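Local coordinates for protein 3-oxosteroid 1-dehydrogenase (Sterolibacterium denitrificans, PDB 7P18) that probably uses FAD to introduce a double bond between C1 and C2 of 3-oxosteroids, passing the hydrogens on to an acceptor, at residues Gly80-Asp85 with Ala529-Lys534; Glu281-Lys286 with Glu315-Ala320; Gly500-Asp505 with Gly525-Ser530; Asp507-Asp512 with Gly520-Gly525. All coordinates share one frame; numbering follows the deposited sequence.

Interaction 1: residues Gly80-Asp85 with Ala529-Lys534; sequences GLVAED and ASVMGK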
loop_
_atom_site.group_PDB
_atom_site.type_symbol
_atom_site.label_atom_id
_atom_site.label_comp_id
_atom_site.label_asym_id
_atom_site.label_seq_id
_atom_site.Cartn_x
_atom_site.Cartn_y
_atom_site.Cartn_z
ATOM N N GLY A 80 20.063 7.177 8.347
ATOM C CA GLY A 80 20.471 8.595 8.366
ATOM C C GLY A 80 19.888 9.403 7.223
ATOM O O GLY A 80 20.283 10.581 7.085
ATOM N N LEU A 81 18.969 8.841 6.423
ATOM C CA LEU A 81 18.378 9.556 5.263
ATOM C C LEU A 81 17.295 10.516 5.724
ATOM O O LEU A 81 16.840 11.379 4.922
ATOM C CB LEU A 81 17.806 8.529 4.288
ATOM C CG LEU A 81 18.825 7.596 3.649
ATOM C CD1 LEU A 81 18.103 6.561 2.817
ATOM C CD2 LEU A 81 19.801 8.375 2.772
ATOM N N VAL A 82 16.805 10.345 6.955
ATOM C CA VAL A 82 15.641 11.102 7.460
ATOM C C VAL A 82 16.066 11.845 8.737
ATOM O O VAL A 82 16.665 11.207 9.636
ATOM C CB VAL A 82 14.456 10.150 7.720
ATOM C CG1 VAL A 82 13.291 10.839 8.392
ATOM C CG2 VAL A 82 14.002 9.482 6.424
ATOM N N ALA A 83 15.684 13.100 8.859
ATOM C CA ALA A 83 15.946 13.921 10.068
ATOM C C ALA A 83 15.437 13.164 11.300
ATOM O O ALA A 83 14.286 12.717 11.327
ATOM C CB ALA A 83 15.315 15.280 9.941
ATOM N N GLU A 84 16.266 13.022 12.325
ATOM C CA GLU A 84 15.851 12.222 13.501
ATOM C C GLU A 84 14.572 12.795 14.117
ATOM O O GLU A 84 13.746 12.009 14.630
ATOM C CB GLU A 84 16.995 12.091 14.513
ATOM C CG GLU A 84 16.629 11.199 15.684
ATOM C CD GLU A 84 17.665 11.188 16.797
ATOM O OE1 GLU A 84 17.773 12.228 17.497
ATOM O OE2 GLU A 84 18.337 10.168 16.958
ATOM N N ASP A 85 14.381 14.113 14.119
ATOM C CA ASP A 85 13.199 14.717 14.780
ATOM C C ASP A 85 11.915 14.259 14.076
ATOM O O ASP A 85 10.864 14.235 14.729
ATOM C CB ASP A 85 13.285 16.235 14.921
ATOM C CG ASP A 85 13.309 17.054 13.653
ATOM O OD1 ASP A 85 13.410 16.455 12.557
ATOM O OD2 ASP A 85 13.251 18.315 13.761
ATOM N N ALA A 529 8.182 13.193 0.633
ATOM C CA ALA A 529 9.316 12.265 0.818
ATOM C C ALA A 529 9.094 11.434 2.085
ATOM O O ALA A 529 8.815 12.013 3.161
ATOM C CB ALA A 529 10.602 13.030 0.886
ATOM N N SER A 530 9.214 10.109 1.953
ATOM C CA SER A 530 8.895 9.087 2.967
ATOM C C SER A 530 9.729 9.285 4.237
ATOM O O SER A 530 10.996 9.300 4.169
ATOM C CB SER A 530 9.141 7.706 2.431
ATOM O OG SER A 530 8.880 6.736 3.428
ATOM N N VAL A 531 9.042 9.286 5.380
ATOM C CA VAL A 531 9.711 9.313 6.716
ATOM C C VAL A 531 10.479 8.012 6.899
ATOM O O VAL A 531 11.311 7.928 7.793
ATOM C CB VAL A 531 8.681 9.558 7.842
ATOM C CG1 VAL A 531 7.789 8.326 8.062
ATOM C CG2 VAL A 531 9.396 9.988 9.126
ATOM N N MET A 532 10.188 6.999 6.072
ATOM C CA MET A 532 10.795 5.668 6.183
ATOM C C MET A 532 12.022 5.551 5.274
ATOM O O MET A 532 12.613 4.460 5.197
ATOM C CB MET A 532 9.742 4.593 5.895
ATOM C CG MET A 532 8.556 4.641 6.860
ATOM S SD MET A 532 9.131 4.452 8.597
ATOM C CE MET A 532 7.550 4.588 9.431
ATOM N N GLY A 533 12.468 6.654 4.683
ATOM C CA GLY A 533 13.704 6.643 3.882
ATOM C C GLY A 533 13.598 5.707 2.679
ATOM O O GLY A 533 12.623 5.801 1.930
ATOM N N LYS A 534 14.519 4.751 2.563
ATOM C CA LYS A 534 14.463 3.722 1.485
ATOM C C LYS A 534 13.964 2.393 2.056
ATOM O O LYS A 534 14.327 1.351 1.546
ATOM C CB LYS A 534 15.843 3.620 0.849
ATOM C CG LYS A 534 16.297 4.885 0.152
ATOM C CD LYS A 534 17.724 4.829 -0.324
ATOM C CE LYS A 534 18.190 6.108 -0.967
ATOM N NZ LYS A 534 19.586 5.919 -1.422
#
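Val82 packs against a type I beta turn, Ser530 to Gly533, in the loop between strand 521-523 and helix 543-559. Val82 lies just before helix 84-104, whose N-cap is Ala83. No hydrogen bond joins the two segments, so the contact rests on shape. The buried side is tight. Both Val82 methyls touch the carbonyl oxygen of Val531, with CG2 at 3.4 Å from Val531 O. CG2 also rests 3.7 Å from Gly533 N. CG1, anti to the backbone N (chi1 173°), reaches Val531 CG2 at 4.1 Å. Gly533 has a positive phi, and a CB there would sit close to Leu81 CB and Val82 CG2. Arg86 and Phe549 also touch Val531, so helices 84-104 and 543-559 both meet this turn.

The other side is partly exposed and rests on one methyl. Here Leu81 crosses the extended Lys534 chain at about a right angle. Its methyl CD1 lies 3.6 Å from Lys534 CD, so the aliphatic part of the lysine serves as the packing surface. The turn is braced from within by an ST turn, in which Met532 N donates to Ser530 OG at 3.0 Å with an N-H...O angle of 148°.

Interaction 2: residues Glu281-Lys286 with Glu315-Ala320; sequences EQYLPK and ELMDWA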
loop_
_atom_site.group_PDB
_atom_site.type_symbol
_atom_site.label_atom_id
_atom_site.label_comp_id
_atom_site.label_asym_id
_atom_site.label_seq_id
_atom_site.Cartn_x
_atom_site.Cartn_y
_atom_site.Cartn_z
ATOM N N GLU A 281 9.960 8.590 -15.925
ATOM C CA GLU A 281 11.232 8.568 -16.693
ATOM C C GLU A 281 12.212 9.626 -16.180
ATOM O O GLU A 281 13.443 9.384 -16.253
ATOM C CB GLU A 281 10.934 8.738 -18.177
ATOM C CG GLU A 281 10.372 7.447 -18.692
ATOM C CD GLU A 281 9.887 7.441 -20.107
ATOM O OE1 GLU A 281 10.194 8.422 -20.799
ATOM O OE2 GLU A 281 9.224 6.435 -20.491
ATOM N N GLN A 282 11.704 10.748 -15.690
ATOM C CA GLN A 282 12.608 11.808 -15.138
ATOM C C GLN A 282 13.318 11.272 -13.876
ATOM O O GLN A 282 14.510 11.560 -13.671
ATOM C CB GLN A 282 11.792 13.062 -14.880
ATOM C CG GLN A 282 12.635 14.214 -14.314
ATOM C CD GLN A 282 11.853 15.493 -14.179
ATOM O OE1 GLN A 282 10.674 15.563 -14.490
ATOM N NE2 GLN A 282 12.494 16.508 -13.637
ATOM N N TYR A 283 12.628 10.527 -13.017
ATOM C CA TYR A 283 13.100 10.324 -11.625
ATOM C C TYR A 283 13.429 8.864 -11.302
ATOM O O TYR A 283 14.431 8.638 -10.576
ATOM C CB TYR A 283 12.037 10.850 -10.668
ATOM C CG TYR A 283 11.885 12.352 -10.656
ATOM C CD1 TYR A 283 12.919 13.173 -10.230
ATOM C CD2 TYR A 283 10.706 12.951 -11.050
ATOM C CE1 TYR A 283 12.761 14.552 -10.179
ATOM C CE2 TYR A 283 10.536 14.330 -11.023
ATOM C CZ TYR A 283 11.572 15.128 -10.574
ATOM O OH TYR A 283 11.416 16.489 -10.567
ATOM N N LEU A 284 12.627 7.912 -11.777
ATOM C CA LEU A 284 12.714 6.477 -11.368
ATOM C C LEU A 284 13.710 5.699 -12.207
ATOM O O LEU A 284 14.076 6.100 -13.318
ATOM C CB LEU A 284 11.321 5.860 -11.475
ATOM C CG LEU A 284 10.248 6.458 -10.571
ATOM C CD1 LEU A 284 8.941 5.707 -10.768
ATOM C CD2 LEU A 284 10.650 6.448 -9.089
ATOM N N PRO A 285 14.224 4.559 -11.699
ATOM C CA PRO A 285 15.089 3.717 -12.499
ATOM C C PRO A 285 14.344 3.170 -13.718
ATOM O O PRO A 285 13.156 2.960 -13.708
ATOM C CB PRO A 285 15.598 2.607 -11.571
ATOM C CG PRO A 285 14.581 2.593 -10.439
ATOM C CD PRO A 285 14.092 4.040 -10.325
ATOM N N LYS A 286 15.082 3.076 -14.832
ATOM C CA LYS A 286 14.571 2.449 -16.073
ATOM C C LYS A 286 14.935 0.972 -16.038
ATOM O O LYS A 286 15.984 0.605 -15.522
ATOM C CB LYS A 286 15.155 3.157 -17.308
ATOM C CG LYS A 286 14.274 4.263 -17.851
ATOM C CD LYS A 286 14.044 5.428 -16.913
ATOM C CE LYS A 286 15.316 6.147 -16.523
ATOM N NZ LYS A 286 15.002 7.303 -15.654
ATOM N N GLU A 315 12.983 14.956 -2.234
ATOM C CA GLU A 315 13.993 13.930 -1.909
ATOM C C GLU A 315 13.421 12.542 -2.192
ATOM O O GLU A 315 12.187 12.407 -2.285
ATOM C CB GLU A 315 14.447 14.022 -0.437
ATOM C CG GLU A 315 15.339 15.212 -0.163
ATOM C CD GLU A 315 15.938 15.295 1.234
ATOM O OE1 GLU A 315 15.732 14.346 2.063
ATOM O OE2 GLU A 315 16.658 16.293 1.461
ATOM N N LEU A 316 14.324 11.566 -2.292
ATOM C CA LEU A 316 14.011 10.136 -2.506
ATOM C C LEU A 316 13.234 9.929 -3.825
ATOM O O LEU A 316 12.588 8.898 -3.960
ATOM C CB LEU A 316 13.251 9.634 -1.273
ATOM C CG LEU A 316 14.063 9.672 0.021
ATOM C CD1 LEU A 316 13.200 9.343 1.228
ATOM C CD2 LEU A 316 15.235 8.725 -0.103
ATOM N N MET A 317 13.351 10.827 -4.809
ATOM C CA MET A 317 12.448 10.802 -5.999
ATOM C C MET A 317 12.755 9.575 -6.877
ATOM O O MET A 317 11.909 9.240 -7.715
ATOM C CB MET A 317 12.577 12.099 -6.779
ATOM C CG MET A 317 12.005 13.286 -6.025
ATOM S SD MET A 317 10.267 13.277 -5.880
ATOM C CE MET A 317 9.785 13.825 -7.529
ATOM N N ASP A 318 13.896 8.948 -6.673
ATOM C CA ASP A 318 14.312 7.751 -7.453
ATOM C C ASP A 318 13.691 6.468 -6.866
ATOM O O ASP A 318 13.868 5.409 -7.499
ATOM C CB ASP A 318 15.835 7.706 -7.602
ATOM C CG ASP A 318 16.620 7.679 -6.303
ATOM O OD1 ASP A 318 16.162 8.233 -5.319
ATOM O OD2 ASP A 318 17.650 7.056 -6.284
ATOM N N TRP A 319 12.942 6.553 -5.749
ATOM C CA TRP A 319 12.354 5.358 -5.087
ATOM C C TRP A 319 10.837 5.299 -5.290
ATOM O O TRP A 319 10.140 6.335 -5.210
ATOM C CB TRP A 319 12.717 5.338 -3.588
ATOM C CG TRP A 319 14.058 4.714 -3.367
ATOM C CD1 TRP A 319 15.259 5.264 -3.666
ATOM C CD2 TRP A 319 14.338 3.369 -2.975
ATOM N NE1 TRP A 319 16.270 4.395 -3.420
ATOM C CE2 TRP A 319 15.739 3.222 -2.979
ATOM C CE3 TRP A 319 13.555 2.296 -2.539
ATOM C CZ2 TRP A 319 16.379 2.044 -2.617
ATOM C CZ3 TRP A 319 14.190 1.133 -2.162
ATOM C CH2 TRP A 319 15.571 1.006 -2.198
ATOM N N ALA A 320 10.314 4.090 -5.488
ATOM C CA ALA A 320 8.869 3.827 -5.462
ATOM C C ALA A 320 8.614 2.766 -4.389
ATOM O O ALA A 320 9.564 2.029 -3.993
ATOM C CB ALA A 320 8.341 3.398 -6.820
#
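A Met-aromatic contact joins Met317, in the loop before strand 320-326, to Tyr283, the last residue of helix 277-283. The methyl makes the close approach. Met317 CE stands 3.6 Å from the centroid of the Tyr283 ring and 13° off its normal, a CH-pi contact. Met317 SD is above the same face, 5.0 Å from the Tyr283 ring centroid. The methionine bends twice (chi2 -70°, chi3 -78°), which brings CE back over the ring, while Met317 CB stands above the same side of the ring plane, just outside the CG-CD1 bond of Tyr283. Gln282 CG covers the opposite face, so the ring is held between two aliphatic groups.

Next along the two chains the backbones come close without a conventional hydrogen bond. Asp318 CA is 3.2 Å from Tyr283 O in a CA-H...O contact. Leu284 CD2 reaches Met317 O at 3.4 Å and the methyl of Ala320 more loosely. Pro285 CD lies against Asp318 O at 3.1 Å.

The chain leaving the helix is tied back on itself. Lys286 NZ donates to Glu281 O at 2.7 Å and to Leu284 O at 2.8 Å. The ammonium group, at the C-terminal end of the helix, would probably offset part of the helix dipole.

Leu316 to Trp319 form a type I beta turn, and Trp319 shares a backbone hydrogen bond with Lys499 of strand 486-502. Phe273 packs on Met317. Helix 363-377 flanks the site, with Tyr371 against Pro285 and Leu364 against Trp319.

Interaction 3: residues Gly500-Asp505 with Gly525-Ser530; sequences GGLLTD and GNNSAS. With FAD (flavin-adenine dinucleotide), chain C.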
loop_
_atom_site.group_PDB
_atom_site.type_symbol
_atom_site.label_atom_id
_atom_site.label_comp_id
_atom_site.label_asym_id
_atom_site.label_seq_id
_atom_site.Cartn_x
_atom_site.Cartn_y
_atom_site.Cartn_z
ATOM N N GLY A 500 9.189 8.981 -2.928
ATOM C CA GLY A 500 9.853 10.280 -2.776
ATOM C C GLY A 500 8.853 11.380 -2.967
ATOM O O GLY A 500 7.764 11.097 -3.385
ATOM N N GLY A 501 9.225 12.617 -2.657
ATOM C CA GLY A 501 8.311 13.745 -2.796
ATOM C C GLY A 501 8.838 14.960 -2.087
ATOM O O GLY A 501 10.052 15.032 -1.827
ATOM N N LEU A 502 7.937 15.867 -1.787
ATOM C CA LEU A 502 8.285 17.152 -1.146
ATOM C C LEU A 502 8.900 16.871 0.227
ATOM O O LEU A 502 8.354 16.074 0.989
ATOM C CB LEU A 502 7.026 18.001 -1.030
ATOM C CG LEU A 502 6.304 18.321 -2.336
ATOM C CD1 LEU A 502 5.152 19.253 -2.078
ATOM C CD2 LEU A 502 7.254 18.912 -3.359
ATOM N N LEU A 503 10.034 17.502 0.504
ATOM C CA LEU A 503 10.706 17.393 1.815
ATOM C C LEU A 503 9.863 18.151 2.830
ATOM O O LEU A 503 9.420 19.300 2.550
ATOM C CB LEU A 503 12.128 17.945 1.727
ATOM C CG LEU A 503 12.915 17.844 3.026
ATOM C CD1 LEU A 503 13.095 16.401 3.450
ATOM C CD2 LEU A 503 14.250 18.552 2.873
ATOM N N THR A 504 9.598 17.532 3.968
ATOM C CA THR A 504 8.887 18.156 5.085
ATOM C C THR A 504 9.719 18.054 6.367
ATOM O O THR A 504 10.674 17.235 6.430
ATOM C CB THR A 504 7.504 17.517 5.317
ATOM O OG1 THR A 504 7.652 16.115 5.628
ATOM C CG2 THR A 504 6.640 17.702 4.088
ATOM N N ASP A 505 9.289 18.802 7.367
ATOM C CA ASP A 505 9.811 18.756 8.752
ATOM C C ASP A 505 8.868 17.890 9.578
ATOM O O ASP A 505 7.933 17.268 9.020
ATOM C CB ASP A 505 10.023 20.155 9.336
ATOM C CG ASP A 505 8.758 20.938 9.626
ATOM O OD1 ASP A 505 7.651 20.336 9.584
ATOM O OD2 ASP A 505 8.879 22.165 9.927
ATOM N N GLY A 525 1.701 11.891 3.234
ATOM C CA GLY A 525 1.513 10.711 2.383
ATOM C C GLY A 525 2.493 10.675 1.237
ATOM O O GLY A 525 3.629 11.183 1.370
ATOM N N ASN A 526 2.133 10.011 0.140
ATOM C CA ASN A 526 3.129 9.769 -0.944
ATOM C C ASN A 526 3.408 11.059 -1.730
ATOM O O ASN A 526 4.346 11.067 -2.563
ATOM C CB ASN A 526 2.692 8.653 -1.890
ATOM C CG ASN A 526 2.578 7.295 -1.245
ATOM O OD1 ASN A 526 2.967 7.113 -0.073
ATOM N ND2 ASN A 526 2.056 6.337 -2.021
ATOM N N ASN A 527 2.650 12.119 -1.481
ATOM C CA ASN A 527 2.952 13.494 -1.958
ATOM C C ASN A 527 4.268 13.984 -1.345
ATOM O O ASN A 527 4.919 14.837 -1.956
ATOM C CB ASN A 527 1.772 14.394 -1.604
ATOM C CG ASN A 527 1.590 15.630 -2.444
ATOM O OD1 ASN A 527 0.466 16.104 -2.521
ATOM N ND2 ASN A 527 2.647 16.172 -3.016
ATOM N N SER A 528 4.673 13.435 -0.189
ATOM C CA SER A 528 5.850 13.846 0.598
ATOM C C SER A 528 6.943 12.787 0.469
ATOM O O SER A 528 6.656 11.611 0.256
ATOM C CB SER A 528 5.463 14.114 2.068
ATOM O OG SER A 528 5.263 12.896 2.778
ATOM N N ALA A 529 8.182 13.193 0.633
ATOM C CA ALA A 529 9.316 12.265 0.818
ATOM C C ALA A 529 9.094 11.434 2.085
ATOM O O ALA A 529 8.815 12.013 3.161
ATOM C CB ALA A 529 10.602 13.030 0.886
ATOM N N SER A 530 9.214 10.109 1.953
ATOM C CA SER A 530 8.895 9.087 2.967
ATOM C C SER A 530 9.729 9.285 4.237
ATOM O O SER A 530 10.996 9.300 4.169
ATOM C CB SER A 530 9.141 7.706 2.431
ATOM O OG SER A 530 8.880 6.736 3.428
HETATM P PA FAD C . -3.977 8.252 -2.163
HETATM O O1A FAD C . -4.563 7.315 -1.170
HETATM O O2A FAD C . -3.839 7.644 -3.533
HETATM O O5B FAD C . -4.904 9.535 -2.204
HETATM C C5B FAD C . -4.540 10.632 -3.085
HETATM C C4B FAD C . -5.803 11.241 -3.615
HETATM O O4B FAD C . -5.487 12.529 -4.208
HETATM C C3B FAD C . -6.531 10.429 -4.706
HETATM O O3B FAD C . -7.912 10.275 -4.398
HETATM C C2B FAD C . -6.297 11.251 -5.977
HETATM O O2B FAD C . -7.284 11.025 -6.974
HETATM C C1B FAD C . -6.193 12.669 -5.414
HETATM N N9A FAD C . -5.506 13.625 -6.283
HETATM C C8A FAD C . -4.468 13.415 -7.145
HETATM N N7A FAD C . -4.164 14.498 -7.854
HETATM C C5A FAD C . -5.030 15.477 -7.384
HETATM C C6A FAD C . -5.206 16.838 -7.716
HETATM N N6A FAD C . -4.538 17.469 -8.688
HETATM N N1A FAD C . -6.164 17.518 -7.050
HETATM C C2A FAD C . -6.865 16.877 -6.111
HETATM N N3A FAD C . -6.841 15.586 -5.763
HETATM C C4A FAD C . -5.865 14.944 -6.429
HETATM N N1 FAD C . 0.053 0.875 2.442
HETATM C C2 FAD C . -0.004 0.658 3.776
HETATM O O2 FAD C . 0.669 1.348 4.564
HETATM N N3 FAD C . -0.802 -0.277 4.301
HETATM C C4 FAD C . -1.398 -1.254 3.531
HETATM O O4 FAD C . -2.200 -2.011 4.067
HETATM C C4X FAD C . -1.345 -1.098 2.120
HETATM N N5 FAD C . -1.936 -1.991 1.344
HETATM C C5X FAD C . -1.928 -1.762 -0.012
HETATM C C6 FAD C . -2.633 -2.648 -0.859
HETATM C C7 FAD C . -2.776 -2.395 -2.217
HETATM C C7M FAD C . -3.562 -3.341 -3.101
HETATM C C8 FAD C . -2.253 -1.202 -2.746
HETATM C C8M FAD C . -2.417 -0.883 -4.222
HETATM C C9 FAD C . -1.491 -0.372 -1.947
HETATM C C9A FAD C . -1.354 -0.595 -0.563
HETATM N N10 FAD C . -0.604 0.242 0.277
HETATM C C10 FAD C . -0.598 0.038 1.651
HETATM C "C1'" FAD C . -0.034 1.497 -0.228
HETATM C "C2'" FAD C . -1.003 2.662 0.068
HETATM O "O2'" FAD C . -2.321 2.420 -0.423
HETATM C "C3'" FAD C . -0.501 4.010 -0.480
HETATM O "O3'" FAD C . 0.912 4.154 -0.317
HETATM C "C4'" FAD C . -1.255 5.161 0.153
HETATM O "O4'" FAD C . -2.644 4.925 -0.031
HETATM C "C5'" FAD C . -0.882 6.521 -0.396
HETATM O "O5'" FAD C . -1.765 7.464 0.239
HETATM P P FAD C . -1.837 8.965 -0.279
HETATM O O1P FAD C . -2.853 9.561 0.598
HETATM O O2P FAD C . -0.519 9.566 -0.475
HETATM O O3P FAD C . -2.511 8.807 -1.763
HETATM O O HOH W 1 5.635 10.676 -4.820
HETATM O O HOH W 2 8.742 14.804 3.535
#
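Leu502 and Ala529 are joined by their backbones. Ala529 N donates to Leu502 O at 2.9 Å, from above the carbonyl plane. Leu502 N donates to Asn527 O at 3.2 Å, in that carbonyl's plane and on a lone pair. Together the two bonds frame a single beta bridge between Leu502 and Ser528. Water 2 gives Leu502 O a second donor. It also donates to Ala529 O and accepts from Thr504 OG1 at 2.7 Å. Water 1 donates to both Gly500 O and Asn526 O. A CB on Gly501 would clash with Asn527 O.

This is the end of strand 486-502 meeting the loop after strand 521-523, part of the Rossmann-type FAD domain. The loop faces the cofactor. Asn526 N donates to FAD O2P at 2.8 Å. Asn526 CG is turned beside that N (chi1 -64°), which lets ND2 donate to the ribityl FAD O3' at 3.0 Å. Trp321 NE1 makes a weak hydrogen bond to Asn526 OD1. With an alanine in place of Asn526, FAD O3' would probably lose its amide donor and this part of the ribityl chain be less firmly held, though the backbone bond to O2P would remain. Any CB on Gly525 would clash with FAD O2P.

Gly525 O accepts twice, from Ser528 N and from Ser528 OG at 2.8 Å. Asn527 lies alongside Leu502, its ND2 4.1 Å from Leu502 CD1. Its OD1 accepts from Thr303 OG1 and Ala270 N.

Interaction 4: residues Asp507-Asp512 with Gly520-Gly525; sequences DARVLD and GLYCIG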
loop_
_atom_site.group_PDB
_atom_site.type_symbol
_atom_site.label_atom_id
_atom_site.label_comp_id
_atom_site.label_asym_id
_atom_site.label_seq_id
_atom_site.Cartn_x
_atom_site.Cartn_y
_atom_site.Cartn_z
ATOM N N ASP A 507 6.523 18.509 11.514
ATOM C CA ASP A 507 5.127 18.982 11.601
ATOM C C ASP A 507 4.490 19.024 10.200
ATOM O O ASP A 507 3.442 19.675 10.026
ATOM C CB ASP A 507 5.087 20.331 12.313
ATOM C CG ASP A 507 5.477 20.203 13.779
ATOM O OD1 ASP A 507 4.885 19.355 14.450
ATOM O OD2 ASP A 507 6.397 20.929 14.204
ATOM N N ALA A 508 5.108 18.345 9.245
ATOM C CA ALA A 508 4.648 18.182 7.843
ATOM C C ALA A 508 4.737 19.482 7.053
ATOM O O ALA A 508 4.114 19.563 5.951
ATOM C CB ALA A 508 3.252 17.633 7.848
ATOM N N ARG A 509 5.524 20.459 7.517
ATOM C CA ARG A 509 5.697 21.720 6.763
ATOM C C ARG A 509 6.599 21.450 5.574
ATOM O O ARG A 509 7.662 20.798 5.725
ATOM C CB ARG A 509 6.282 22.815 7.666
ATOM C CG ARG A 509 5.292 23.251 8.724
ATOM C CD ARG A 509 5.734 24.537 9.428
ATOM N NE ARG A 509 6.910 24.297 10.232
ATOM C CZ ARG A 509 7.485 25.202 11.013
ATOM N NH1 ARG A 509 6.995 26.434 11.080
ATOM N NH2 ARG A 509 8.555 24.871 11.715
ATOM N N VAL A 510 6.206 21.935 4.405
ATOM C CA VAL A 510 7.096 21.824 3.235
ATOM C C VAL A 510 8.323 22.722 3.434
ATOM O O VAL A 510 8.159 23.917 3.760
ATOM C CB VAL A 510 6.341 22.106 1.927
ATOM C CG1 VAL A 510 7.273 22.094 0.743
ATOM C CG2 VAL A 510 5.205 21.111 1.752
ATOM N N LEU A 511 9.500 22.198 3.130
ATOM C CA LEU A 511 10.791 22.922 3.200
ATOM C C LEU A 511 11.282 23.307 1.805
ATOM O O LEU A 511 11.162 22.503 0.849
ATOM C CB LEU A 511 11.819 22.028 3.906
ATOM C CG LEU A 511 11.416 21.523 5.300
ATOM C CD1 LEU A 511 12.515 20.724 5.962
ATOM C CD2 LEU A 511 11.043 22.677 6.226
ATOM N N ASP A 512 11.912 24.488 1.706
ATOM C CA ASP A 512 12.559 24.960 0.461
ATOM C C ASP A 512 13.995 24.417 0.405
ATOM O O ASP A 512 14.397 23.670 1.317
ATOM C CB ASP A 512 12.406 26.475 0.358
ATOM C CG ASP A 512 13.281 27.278 1.316
ATOM O OD1 ASP A 512 14.201 26.699 1.939
ATOM O OD2 ASP A 512 13.003 28.478 1.413
ATOM N N GLY A 520 2.384 28.342 5.430
ATOM C CA GLY A 520 1.036 27.969 4.966
ATOM C C GLY A 520 0.951 26.619 4.232
ATOM O O GLY A 520 -0.174 26.235 3.849
ATOM N N LEU A 521 2.066 25.940 3.968
ATOM C CA LEU A 521 2.072 24.720 3.100
ATOM C C LEU A 521 2.559 23.498 3.885
ATOM O O LEU A 521 3.705 23.512 4.392
ATOM C CB LEU A 521 2.980 24.929 1.907
ATOM C CG LEU A 521 2.845 23.882 0.798
ATOM C CD1 LEU A 521 1.439 23.914 0.233
ATOM C CD2 LEU A 521 3.891 24.103 -0.288
ATOM N N TYR A 522 1.706 22.485 3.919
ATOM C CA TYR A 522 1.951 21.182 4.553
ATOM C C TYR A 522 1.846 20.111 3.467
ATOM O O TYR A 522 1.193 20.346 2.437
ATOM C CB TYR A 522 0.944 20.947 5.668
ATOM C CG TYR A 522 1.028 21.975 6.772
ATOM C CD1 TYR A 522 0.466 23.234 6.628
ATOM C CD2 TYR A 522 1.719 21.704 7.950
ATOM C CE1 TYR A 522 0.584 24.206 7.624
ATOM C CE2 TYR A 522 1.814 22.651 8.962
ATOM C CZ TYR A 522 1.235 23.903 8.811
ATOM O OH TYR A 522 1.328 24.824 9.831
ATOM N N CYS A 523 2.417 18.943 3.726
ATOM C CA CYS A 523 2.418 17.846 2.741
ATOM C C CYS A 523 2.567 16.519 3.475
ATOM O O CYS A 523 3.437 16.418 4.369
ATOM C CB CYS A 523 3.521 18.063 1.732
ATOM S SG CYS A 523 3.560 16.813 0.413
ATOM N N ILE A 524 1.725 15.548 3.115
ATOM C CA ILE A 524 1.633 14.254 3.829
ATOM C C ILE A 524 1.493 13.121 2.800
ATOM O O ILE A 524 1.109 13.375 1.653
ATOM C CB ILE A 524 0.464 14.288 4.822
ATOM C CG1 ILE A 524 -0.878 14.360 4.090
ATOM C CG2 ILE A 524 0.610 15.425 5.830
ATOM C CD1 ILE A 524 -2.054 14.247 4.978
ATOM N N GLY A 525 1.701 11.891 3.234
ATOM C CA GLY A 525 1.513 10.711 2.383
ATOM C C GLY A 525 2.493 10.675 1.237
ATOM O O GLY A 525 3.629 11.183 1.370
#
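Arg509 and Tyr522 form an antiparallel non-hydrogen-bonded pair, with a backbone hydrogen bond on each side. Cys523 N donates to Ala508 O at 2.9 Å, and Val510 N donates to Leu521 O at 3.0 Å. The side chains leave the backbones divergently, but their outer parts run side by side. Tyr522 CG sits beside its backbone N (chi1 -61°), which lays the ring along Arg509. Arg509 CG touches Tyr522 CE2 at 3.5 Å. Asp507 O meets the ring edge in its plane, 3.4 Å from Tyr522 CD2. Val510 CG2 packs against both Cys523 CB and Leu521 CG, and its 3.5 Å approach to Cys523 CB is tighter than usual. Ala508 CB packs on Ile524 CG2.

A second shell fixes the polar ends. Arg509 NE pairs with Asp505, Asp507 OD1 with Arg552, and Tyr522 OH bonds to His556 ND1. A valine in place of Tyr522 would probably leave His556 without this partner and open a gap beside Arg509 CG.

The strands 509-511 and 521-523 lie at 97° to each other. Strand 521-523 is outermost in the five-stranded parallel sheet of the Rossmann-type fold, next to strand 265-268. Helix 543-559 packs on Tyr522 through Ala553 and Ile557, while strand 517-518 lies on Val510.

Interactions 1, 3 and 4 are buried, interaction 1 with a partly exposed margin at Leu81 and Lys534; interaction 2 is partly buried. Backbone hydrogen bonds hold 3 and 4, which share Gly525 and are tied by a probable bond from Leu511 N to Leu503 O. Both reach the cofactor at Gly525, but Asn526 of interaction 3 makes the hydrogen bonds to FAD described here, and two waters bridge its backbones. Interaction 1 takes up the same loop from Ala529 onward with van der Waals contact and no hydrogen bond between its segments. Interaction 2 relies on sulfur, ring and CA-H...O contacts. It meets interaction 3 through Glu315 N and Gly501 O, a probable hydrogen bond, and interaction 1 where Trp319 packs on Lys534.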